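Local coordinates for protein peroxinectin A (Dictyostelium discoideum, PDB 6ERC) that is a secreted haem peroxidase that uses hydrogen peroxide to oxidise phenolic donors and also has iodide and thiocyanate peroxidase activity, at residues A[162-166]-A[167-171]; A[418-421]-A[422-426]; A[476-479]-A[480-484]. All blocks are in the same frame, centred on the assembly; numbering follows the deposited sequence.

Contact 1 of 3, residues A[162-166]-A[167-171]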
ATOM      1  N   ILE A 162      21.487  -1.880  -4.814  1.00 63.53           N
ATOM      2  CA  ILE A 162      20.445  -2.896  -4.733  1.00 64.33           C
ATOM      3  C   ILE A 162      19.928  -3.237  -6.124  1.00 63.43           C
ATOM      4  O   ILE A 162      19.662  -4.405  -6.434  1.00 63.14           O
ATOM      5  CB  ILE A 162      19.311  -2.431  -3.800  1.00 63.84           C
ATOM      6  CG1 ILE A 162      18.261  -3.536  -3.650  1.00 62.95           C
ATOM      7  CG2 ILE A 162      18.665  -1.154  -4.323  1.00 64.24           C
ATOM      8  CD1 ILE A 162      17.245  -3.273  -2.559  1.00 64.50           C
ATOM      9  N   CYS A 163      19.787  -2.233  -6.989  1.00 62.98           N
ATOM     10  CA  CYS A 163      19.292  -2.487  -8.336  1.00 63.27           C
ATOM     11  C   CYS A 163      20.224  -3.427  -9.092  1.00 63.70           C
ATOM     12  O   CYS A 163      19.790  -4.453  -9.629  1.00 62.82           O
ATOM     13  CB  CYS A 163      19.131  -1.173  -9.098  1.00 63.37           C
ATOM     14  SG  CYS A 163      18.459  -1.403 -10.763  1.00 60.31           S
ATOM     15  N   LYS A 164      21.517  -3.099  -9.136  1.00 62.98           N
ATOM     16  CA  LYS A 164      22.463  -3.885  -9.920  1.00 63.78           C
ATOM     17  C   LYS A 164      22.679  -5.284  -9.360  1.00 63.98           C
ATOM     18  O   LYS A 164      23.329  -6.099 -10.024  1.00 64.88           O
ATOM     19  CB  LYS A 164      23.798  -3.145 -10.021  1.00 65.05           C
ATOM     20  CG  LYS A 164      23.751  -1.961 -10.979  1.00 63.90           C
ATOM     21  CD  LYS A 164      25.092  -1.260 -11.104  1.00 64.63           C
ATOM     22  CE  LYS A 164      25.021  -0.128 -12.121  1.00 64.99           C
ATOM     23  NZ  LYS A 164      26.310   0.612 -12.248  1.00 66.42           N
ATOM     24  N   ASN A 165      22.165  -5.583  -8.168  1.00 63.97           N
ATOM     25  CA  ASN A 165      22.179  -6.951  -7.668  1.00 63.58           C
ATOM     26  C   ASN A 165      20.932  -7.723  -8.070  1.00 62.54           C
ATOM     27  O   ASN A 165      20.981  -8.954  -8.176  1.00 62.05           O
ATOM     28  CB  ASN A 165      22.321  -6.962  -6.143  1.00 63.65           C
ATOM     29  CG  ASN A 165      23.747  -6.716  -5.688  1.00 64.28           C
ATOM     30  OD1 ASN A 165      24.043  -5.703  -5.058  1.00 64.88           O
ATOM     31  ND2 ASN A 165      24.638  -7.646  -6.005  1.00 66.10           N
ATOM     32  N   LEU A 166      19.818  -7.027  -8.310  1.00 63.72           N
ATOM     33  CA  LEU A 166      18.589  -7.686  -8.733  1.00 64.02           C
ATOM     34  C   LEU A 166      18.549  -7.972 -10.228  1.00 62.93           C
ATOM     35  O   LEU A 166      17.715  -8.770 -10.668  1.00 61.94           O
ATOM     36  CB  LEU A 166      17.373  -6.834  -8.358  1.00 60.91           C
ATOM     37  CG  LEU A 166      16.865  -6.948  -6.922  1.00 62.32           C
ATOM     38  CD1 LEU A 166      15.795  -5.898  -6.657  1.00 61.67           C
ATOM     39  CD2 LEU A 166      16.318  -8.344  -6.641  1.00 62.01           C
ATOM     40  N   ARG A 167      19.416  -7.345 -11.015  1.00 62.79           N
ATOM     41  CA  ARG A 167      19.397  -7.496 -12.460  1.00 64.37           C
ATOM     42  C   ARG A 167      20.579  -8.340 -12.920  1.00 63.42           C
ATOM     43  O   ARG A 167      21.637  -8.360 -12.284  1.00 62.82           O
ATOM     44  CB  ARG A 167      19.413  -6.133 -13.161  1.00 64.00           C
ATOM     45  CG  ARG A 167      20.529  -5.212 -12.716  1.00 64.19           C
ATOM     46  CD  ARG A 167      20.373  -3.818 -13.301  1.00 63.35           C
ATOM     47  NE  ARG A 167      21.228  -3.621 -14.465  1.00 65.47           N
ATOM     48  CZ  ARG A 167      21.544  -2.434 -14.973  1.00 64.97           C
ATOM     49  NH1 ARG A 167      21.076  -1.319 -14.423  1.00 65.53           N
ATOM     50  NH2 ARG A 167      22.335  -2.359 -16.030  1.00 65.53           N
ATOM     51  N   SER A 168      20.378  -9.043 -14.037  1.00 63.52           N
ATOM     52  CA  SER A 168      21.383  -9.978 -14.531  1.00 65.74           C
ATOM     53  C   SER A 168      22.603  -9.276 -15.104  1.00 64.65           C
ATOM     54  O   SER A 168      23.660  -9.904 -15.220  1.00 66.78           O
ATOM     55  CB  SER A 168      20.776 -10.889 -15.600  1.00 65.35           C
ATOM     56  OG  SER A 168      20.353 -10.143 -16.728  1.00 65.90           O
ATOM     57  N   LEU A 169      22.490  -7.997 -15.460  1.00 64.10           N
ATOM     58  CA  LEU A 169      23.566  -7.253 -16.105  1.00 66.48           C
ATOM     59  C   LEU A 169      23.898  -7.809 -17.485  1.00 67.03           C
ATOM     60  O   LEU A 169      25.021  -7.644 -17.972  1.00 66.16           O
ATOM     61  CB  LEU A 169      24.825  -7.230 -15.229  1.00 67.20           C
ATOM     62  CG  LEU A 169      24.633  -6.741 -13.791  1.00 65.45           C
ATOM     63  CD1 LEU A 169      25.914  -6.912 -13.000  1.00 67.10           C
ATOM     64  CD2 LEU A 169      24.187  -5.291 -13.759  1.00 64.88           C
ATOM     65  N   SER A 170      22.932  -8.469 -18.119  1.00 66.81           N
ATOM     66  CA  SER A 170      23.096  -9.038 -19.450  1.00 67.21           C
ATOM     67  C   SER A 170      21.809  -8.785 -20.212  1.00 67.83           C
ATOM     68  O   SER A 170      20.731  -9.166 -19.748  1.00 66.73           O
ATOM     69  CB  SER A 170      23.398 -10.538 -19.382  1.00 68.41           C
ATOM     70  OG  SER A 170      24.514 -10.800 -18.548  1.00 69.94           O
ATOM     71  N   GLY A 171      21.917  -8.131 -21.367  1.00 67.38           N
ATOM     72  CA  GLY A 171      20.735  -7.791 -22.136  1.00 66.43           C
ATOM     73  C   GLY A 171      19.779  -6.864 -21.425  1.00 64.70           C
ATOM     74  O   GLY A 171      18.632  -6.721 -21.854  1.00 62.39           O
TER
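Arg167 folds back over the last turn of helix 160-166 and meets Cys163 and Lys164 with both its backbone and its side chain. The polar part is slight: Arg167 N gives a weak hydrogen bond to Cys163 O, 3.2 Å long and bent to 128° at the hydrogen. The bond is made by the first residue to leave helical phi and psi.

Van der Waals packing on the helix backbone is carried by the methylenes of the arginine. With chi1 at 53°, CG stands between the backbone N and the carbonyl carbon, which brings Arg167 CG against the backbone of the last turn, 3.3 Å from Cys163 O and 3.6 Å from Lys164 CA. Further out, the side chains themselves meet where Arg167 CD approaches Cys163 SG at 4.0 Å. From the loop, Leu169 lays its CD2 methyl 3.9 Å from Lys164 O.

Charge is settled on helix 247-275, where Arg167 NH2 makes salt bridges with Glu248 and Asp247 and the guanidinium forms a cation-pi contact with Phe251. Lys164 CG lies over one face of the same group. Replacing Arg167 by an alanine removes the guanidinium and would probably leave Asp247 and Glu248 without this positive partner, Phe251 without its cation and Cys163 SG without the methylene beside it. The pattern is that of a helix C-terminus whose first non-helical residue ties the outgoing loop to a neighbouring helix, here within the mainly helical animal haem peroxidase fold.

Contact 2 of 3, residues A[418-421]-A[422-426]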
ATOM      1  N   GLN A 418     -26.318  -0.287  13.201  1.00 63.15           N
ATOM      2  CA  GLN A 418     -25.240  -1.055  13.813  1.00 62.46           C
ATOM      3  C   GLN A 418     -23.923  -0.298  13.757  1.00 62.52           C
ATOM      4  O   GLN A 418     -23.109  -0.404  14.682  1.00 61.53           O
ATOM      5  CB  GLN A 418     -25.100  -2.417  13.136  1.00 61.83           C
ATOM      6  CG  GLN A 418     -24.133  -3.349  13.854  1.00 62.09           C
ATOM      7  CD  GLN A 418     -24.058  -4.722  13.218  1.00 63.59           C
ATOM      8  OE1 GLN A 418     -24.431  -4.903  12.059  1.00 62.69           O
ATOM      9  NE2 GLN A 418     -23.576  -5.701  13.977  1.00 64.26           N
ATOM     10  N   ILE A 419     -23.691   0.470  12.689  1.00 61.01           N
ATOM     11  CA  ILE A 419     -22.527   1.348  12.667  1.00 61.87           C
ATOM     12  C   ILE A 419     -22.684   2.441  13.719  1.00 60.12           C
ATOM     13  O   ILE A 419     -21.749   2.741  14.471  1.00 58.34           O
ATOM     14  CB  ILE A 419     -22.313   1.947  11.264  1.00 60.98           C
ATOM     15  CG1 ILE A 419     -22.318   0.865  10.175  1.00 60.77           C
ATOM     16  CG2 ILE A 419     -21.003   2.729  11.223  1.00 58.97           C
ATOM     17  CD1 ILE A 419     -21.155  -0.091  10.227  1.00 61.24           C
ATOM     18  N   GLN A 420     -23.871   3.049  13.792  1.00 60.78           N
ATOM     19  CA  GLN A 420     -24.125   4.070  14.804  1.00 61.89           C
ATOM     20  C   GLN A 420     -23.873   3.528  16.205  1.00 61.06           C
ATOM     21  O   GLN A 420     -23.209   4.171  17.025  1.00 59.81           O
ATOM     22  CB  GLN A 420     -25.561   4.580  14.686  1.00 61.84           C
ATOM     23  CG  GLN A 420     -25.851   5.346  13.416  1.00 61.98           C
ATOM     24  CD  GLN A 420     -27.293   5.794  13.338  1.00 62.55           C
ATOM     25  OE1 GLN A 420     -28.008   5.795  14.341  1.00 64.39           O
ATOM     26  NE2 GLN A 420     -27.732   6.175  12.144  1.00 63.90           N
ATOM     27  N   ASN A 421     -24.402   2.340  16.497  1.00 60.58           N
ATOM     28  CA  ASN A 421     -24.248   1.770  17.829  1.00 61.99           C
ATOM     29  C   ASN A 421     -22.780   1.530  18.160  1.00 60.27           C
ATOM     30  O   ASN A 421     -22.304   1.908  19.236  1.00 61.09           O
ATOM     31  CB  ASN A 421     -25.053   0.477  17.931  1.00 62.66           C
ATOM     32  CG  ASN A 421     -26.550   0.724  17.897  1.00 65.31           C
ATOM     33  OD1 ASN A 421     -27.002   1.836  17.611  1.00 65.09           O
ATOM     34  ND2 ASN A 421     -27.330  -0.314  18.190  1.00 66.27           N
ATOM     35  N   ARG A 422     -22.040   0.908  17.239  1.00 62.89           N
ATOM     36  CA  ARG A 422     -20.632   0.629  17.499  1.00 61.44           C
ATOM     37  C   ARG A 422     -19.837   1.910  17.715  1.00 59.69           C
ATOM     38  O   ARG A 422     -18.881   1.921  18.499  1.00 58.15           O
ATOM     39  CB  ARG A 422     -20.041  -0.192  16.352  1.00 58.91           C
ATOM     40  CG  ARG A 422     -20.567  -1.619  16.312  1.00 59.99           C
ATOM     41  CD  ARG A 422     -19.796  -2.507  15.349  1.00 60.64           C
ATOM     42  NE  ARG A 422     -20.239  -3.896  15.451  1.00 60.75           N
ATOM     43  CZ  ARG A 422     -19.505  -4.954  15.120  1.00 58.87           C
ATOM     44  NH1 ARG A 422     -18.271  -4.806  14.663  1.00 58.55           N
ATOM     45  NH2 ARG A 422     -20.008  -6.172  15.261  1.00 59.77           N
ATOM     46  N   LEU A 423     -20.216   2.997  17.041  1.00 59.91           N
ATOM     47  CA  LEU A 423     -19.567   4.279  17.293  1.00 59.67           C
ATOM     48  C   LEU A 423     -19.940   4.826  18.668  1.00 61.58           C
ATOM     49  O   LEU A 423     -19.072   5.311  19.403  1.00 60.05           O
ATOM     50  CB  LEU A 423     -19.938   5.280  16.198  1.00 59.86           C
ATOM     51  CG  LEU A 423     -19.403   4.988  14.799  1.00 59.22           C
ATOM     52  CD1 LEU A 423     -20.043   5.926  13.792  1.00 59.27           C
ATOM     53  CD2 LEU A 423     -17.886   5.115  14.760  1.00 58.49           C
ATOM     54  N   LYS A 424     -21.227   4.762  19.029  1.00 61.66           N
ATOM     55  CA  LYS A 424     -21.644   5.176  20.366  1.00 61.64           C
ATOM     56  C   LYS A 424     -20.921   4.371  21.437  1.00 61.67           C
ATOM     57  O   LYS A 424     -20.525   4.916  22.474  1.00 61.92           O
ATOM     58  CB  LYS A 424     -23.156   5.014  20.527  1.00 63.79           C
ATOM     59  CG  LYS A 424     -23.999   5.947  19.676  1.00 64.15           C
ATOM     60  CD  LYS A 424     -25.476   5.586  19.778  1.00 64.44           C
ATOM     61  CE  LYS A 424     -26.306   6.294  18.717  1.00 65.82           C
ATOM     62  NZ  LYS A 424     -27.754   5.954  18.823  1.00 67.65           N
ATOM     63  N   ASN A 425     -20.749   3.069  21.205  1.00 61.14           N
ATOM     64  CA  ASN A 425     -20.082   2.215  22.180  1.00 61.96           C
ATOM     65  C   ASN A 425     -18.595   2.542  22.281  1.00 61.62           C
ATOM     66  O   ASN A 425     -18.018   2.498  23.374  1.00 61.63           O
ATOM     67  CB  ASN A 425     -20.284   0.747  21.800  1.00 62.26           C
ATOM     68  CG  ASN A 425     -19.852  -0.213  22.895  1.00 64.50           C
ATOM     69  OD1 ASN A 425     -19.209   0.181  23.871  1.00 65.57           O
ATOM     70  ND2 ASN A 425     -20.199  -1.487  22.733  1.00 64.67           N
ATOM     71  N   ALA A 426     -17.958   2.870  21.155  1.00 61.08           N
ATOM     72  CA  ALA A 426     -16.518   3.116  21.154  1.00 62.45           C
ATOM     73  C   ALA A 426     -16.182   4.527  21.621  1.00 60.70           C
ATOM     74  O   ALA A 426     -15.205   4.722  22.352  1.00 59.88           O
ATOM     75  CB  ALA A 426     -15.945   2.877  19.755  1.00 61.40           C
TER
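Gln418 and Arg422 send their side chains the same way from successive turns, though by different first torsions: in Gln418 CG is anti to the backbone N (chi1 -172°), in Arg422 it is anti to the carbonyl carbon (chi1 -70°). Both chains then run extended and lie side by side, until Gln418 NE2 comes within 3.8 Å of Arg422 NH2. The amide and guanidinium planes are nearly perpendicular, 89° apart, and both atoms carry hydrogens, which makes this a packing contact. The arginine finds its polar partners elsewhere, as NH1 donates to the backbone oxygens of Ile55 and Asp57. Its stem also covers the backbone, with Arg422 CG 3.3 Å from Gln418 O.

On the buried side Ile419 CG2 meets Leu423 CD1 at 4.2 Å, an apolar pair one turn apart. Ile419 packs further on Tyr359 and Leu423 on Trp410. Lys424 runs its methylenes past Gln420 O, and Gln420 NE2 bonds to Thr414 O.

Four backbone bonds, among them Asn425 N to Asn421 O at 2.8 Å, join the turns as in any regular alpha-helix. With Ile419, Leu423 and Ala426 buried and Gln418, Asn421 and Lys424 exposed, helix 417-426 is amphipathic, lying against helices 48-56 and 410-413.

Contact 3 of 3, residues A[476-479]-A[480-484]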
ATOM      1  N   PRO A 476       5.713  15.609 -22.765  1.00 57.79           N
ATOM      2  CA  PRO A 476       6.278  15.447 -24.118  1.00 59.44           C
ATOM      3  C   PRO A 476       7.640  14.771 -24.141  1.00 59.90           C
ATOM      4  O   PRO A 476       7.852  13.828 -24.915  1.00 60.00           O
ATOM      5  CB  PRO A 476       6.344  16.891 -24.635  1.00 59.86           C
ATOM      6  CG  PRO A 476       5.260  17.598 -23.904  1.00 59.16           C
ATOM      7  CD  PRO A 476       5.225  16.984 -22.538  1.00 56.90           C
ATOM      8  N   GLU A 477       8.576  15.227 -23.306  1.00 60.32           N
ATOM      9  CA  GLU A 477       9.914  14.651 -23.312  1.00 59.77           C
ATOM     10  C   GLU A 477       9.887  13.161 -23.000  1.00 59.66           C
ATOM     11  O   GLU A 477      10.773  12.421 -23.440  1.00 60.54           O
ATOM     12  CB  GLU A 477      10.803  15.383 -22.310  1.00 60.06           C
ATOM     13  CG  GLU A 477      11.127  16.815 -22.710  1.00 62.09           C
ATOM     14  CD  GLU A 477      11.680  17.637 -21.560  1.00 61.56           C
ATOM     15  OE1 GLU A 477      11.331  17.343 -20.396  1.00 61.25           O
ATOM     16  OE2 GLU A 477      12.462  18.578 -21.822  1.00 62.69           O
ATOM     17  N   MET A 478       8.884  12.699 -22.253  1.00 57.91           N
ATOM     18  CA  MET A 478       8.827  11.296 -21.868  1.00 57.75           C
ATOM     19  C   MET A 478       8.062  10.445 -22.870  1.00 57.20           C
ATOM     20  O   MET A 478       8.318   9.240 -22.968  1.00 56.09           O
ATOM     21  CB  MET A 478       8.194  11.150 -20.482  1.00 57.09           C
ATOM     22  CG  MET A 478       8.751   9.985 -19.692  1.00 56.68           C
ATOM     23  SD  MET A 478      10.450  10.310 -19.194  1.00 56.66           S
ATOM     24  CE  MET A 478      10.977   8.676 -18.688  1.00 58.51           C
ATOM     25  N   ARG A 479       7.124  11.036 -23.615  1.00 58.53           N
ATOM     26  CA  ARG A 479       6.557  10.326 -24.753  1.00 59.04           C
ATOM     27  C   ARG A 479       7.639  10.017 -25.780  1.00 58.62           C
ATOM     28  O   ARG A 479       7.618   8.960 -26.421  1.00 59.23           O
ATOM     29  CB  ARG A 479       5.431  11.143 -25.387  1.00 57.83           C
ATOM     30  CG  ARG A 479       4.172  11.257 -24.536  1.00 58.03           C
ATOM     31  CD  ARG A 479       2.966  11.637 -25.392  1.00 58.50           C
ATOM     32  NE  ARG A 479       1.853  12.182 -24.613  1.00 59.82           N
ATOM     33  CZ  ARG A 479       0.935  11.451 -23.982  1.00 58.86           C
ATOM     34  NH1 ARG A 479       0.984  10.125 -24.010  1.00 58.49           N
ATOM     35  NH2 ARG A 479      -0.036  12.055 -23.309  1.00 57.59           N
ATOM     36  N   MET A 480       8.605  10.926 -25.935  1.00 60.27           N
ATOM     37  CA  MET A 480       9.728  10.686 -26.836  1.00 61.31           C
ATOM     38  C   MET A 480      10.572   9.514 -26.351  1.00 61.16           C
ATOM     39  O   MET A 480      10.908   8.611 -27.126  1.00 62.61           O
ATOM     40  CB  MET A 480      10.575  11.959 -26.947  1.00 61.86           C
ATOM     41  CG  MET A 480      11.991  11.766 -27.489  1.00 62.16           C
ATOM     42  SD  MET A 480      12.034  11.187 -29.190  1.00 68.59           S
ATOM     43  CE  MET A 480      13.802  11.033 -29.447  1.00 65.55           C
ATOM     44  N   VAL A 481      10.931   9.517 -25.064  1.00 58.78           N
ATOM     45  CA  VAL A 481      11.793   8.470 -24.522  1.00 59.09           C
ATOM     46  C   VAL A 481      11.120   7.111 -24.642  1.00 58.97           C
ATOM     47  O   VAL A 481      11.772   6.102 -24.933  1.00 59.87           O
ATOM     48  CB  VAL A 481      12.158   8.786 -23.060  1.00 59.80           C
ATOM     49  CG1 VAL A 481      12.896   7.610 -22.411  1.00 60.14           C
ATOM     50  CG2 VAL A 481      13.007  10.041 -22.991  1.00 60.04           C
ATOM     51  N   ASN A 482       9.812   7.063 -24.413  1.00 58.90           N
ATOM     52  CA  ASN A 482       9.063   5.812 -24.358  1.00 58.82           C
ATOM     53  C   ASN A 482       8.289   5.560 -25.643  1.00 58.26           C
ATOM     54  O   ASN A 482       7.182   5.015 -25.620  1.00 57.31           O
ATOM     55  CB  ASN A 482       8.129   5.826 -23.152  1.00 59.19           C
ATOM     56  CG  ASN A 482       8.884   5.821 -21.835  1.00 58.35           C
ATOM     57  OD1 ASN A 482      10.040   5.400 -21.768  1.00 58.02           O
ATOM     58  ND2 ASN A 482       8.233   6.289 -20.780  1.00 57.61           N
ATOM     59  N   ARG A 483       8.864   5.939 -26.787  1.00 61.14           N
ATOM     60  CA  ARG A 483       8.172   5.788 -28.060  1.00 61.41           C
ATOM     61  C   ARG A 483       8.113   4.340 -28.526  1.00 60.53           C
ATOM     62  O   ARG A 483       7.266   4.010 -29.363  1.00 60.44           O
ATOM     63  CB  ARG A 483       8.844   6.654 -29.129  1.00 60.85           C
ATOM     64  CG  ARG A 483      10.319   6.372 -29.349  1.00 61.03           C
ATOM     65  CD  ARG A 483      10.911   7.350 -30.353  1.00 63.09           C
ATOM     66  NE  ARG A 483      12.273   7.749 -30.005  1.00 63.97           N
ATOM     67  CZ  ARG A 483      13.369   7.076 -30.340  1.00 64.58           C
ATOM     68  NH1 ARG A 483      14.560   7.527 -29.971  1.00 65.90           N
ATOM     69  NH2 ARG A 483      13.282   5.951 -31.037  1.00 65.14           N
ATOM     70  N   GLU A 484       8.980   3.472 -28.008  1.00 59.50           N
ATOM     71  CA  GLU A 484       8.999   2.069 -28.404  1.00 61.06           C
ATOM     72  C   GLU A 484       8.463   1.143 -27.318  1.00 59.60           C
ATOM     73  O   GLU A 484       8.628  -0.076 -27.422  1.00 60.34           O
ATOM     74  CB  GLU A 484      10.419   1.652 -28.798  1.00 62.19           C
ATOM     75  CG  GLU A 484      11.014   2.494 -29.920  1.00 62.31           C
ATOM     76  CD  GLU A 484      12.236   1.856 -30.555  1.00 63.75           C
ATOM     77  OE1 GLU A 484      12.193   1.569 -31.772  1.00 63.71           O
ATOM     78  OE2 GLU A 484      13.236   1.639 -29.838  1.00 63.55           O
TER
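This is a local contact along a short surface helix, 476-481, whose last turn runs out into a loop while one side rests on helix 247-275. Met478 and Asn482, four residues apart, carry much of it. The two side chains meet at a slant, with Met478 CG 3.9 Å from Asn482 ND2. In Asn482 CG is anti to the carbonyl carbon (chi1 -66°), which turns the amide back over the preceding turn and sets Asn482 CG 3.6 Å from Met478 O.

That carbonyl also accepts a backbone bond from the first residue to leave helical phi and psi, Asn482 N to Met478 O at 3.0 Å, with the donor tilted 32° from the carbonyl plane. Earlier, Met480 N binds Pro476 O at 3.2 Å, and Val481 N reaches Glu477 O only weakly.

Val481 adds an apolar patch. Its CG1 methyl faces Met478 CE at 4.3 Å, while CG2 leans on the backbone, 3.3 Å from Glu477 O. Both Met478 and Val481 also touch Ser256. Beside the helix exit, Arg483 NE gives a weak N-H to sulfur bond to Met480 SD, 3.5 Å long, which can do little more than bias the arginine's course.

Asn482 is buried, and its amide finds partners across the helix interface: OD1 is hydrogen-bonded to Ser256 OG, while ND2 makes a weak bond to Glu260. These bonds probably settle how the amide is turned and so help tie the helix end to helix 247-275, where methionine and valine carbons seat it, with its charged residues left largely to the surface.

Overall arrangement
From the N terminus the three contacts follow in series, each made within one continuous run of chain; none nests in or crosses another, and none closes a long loop. Contact 1 marks the exit from helix 160-166 and contact 3 the exit from helix 476-481. Although more than 300 residues separate them in sequence, their centres are 24 Å apart, and helix 247-275 serves both: contact 1 leans on it near its start, at Asp247, Glu248 and Phe251, contact 3 at Ser256 and Glu260. Contact 2 lies on the opposite side of the chain's centre, its own centre about 53 Å from the centre of either, where helix 417-426 packs on helices 48-56 and 410-413.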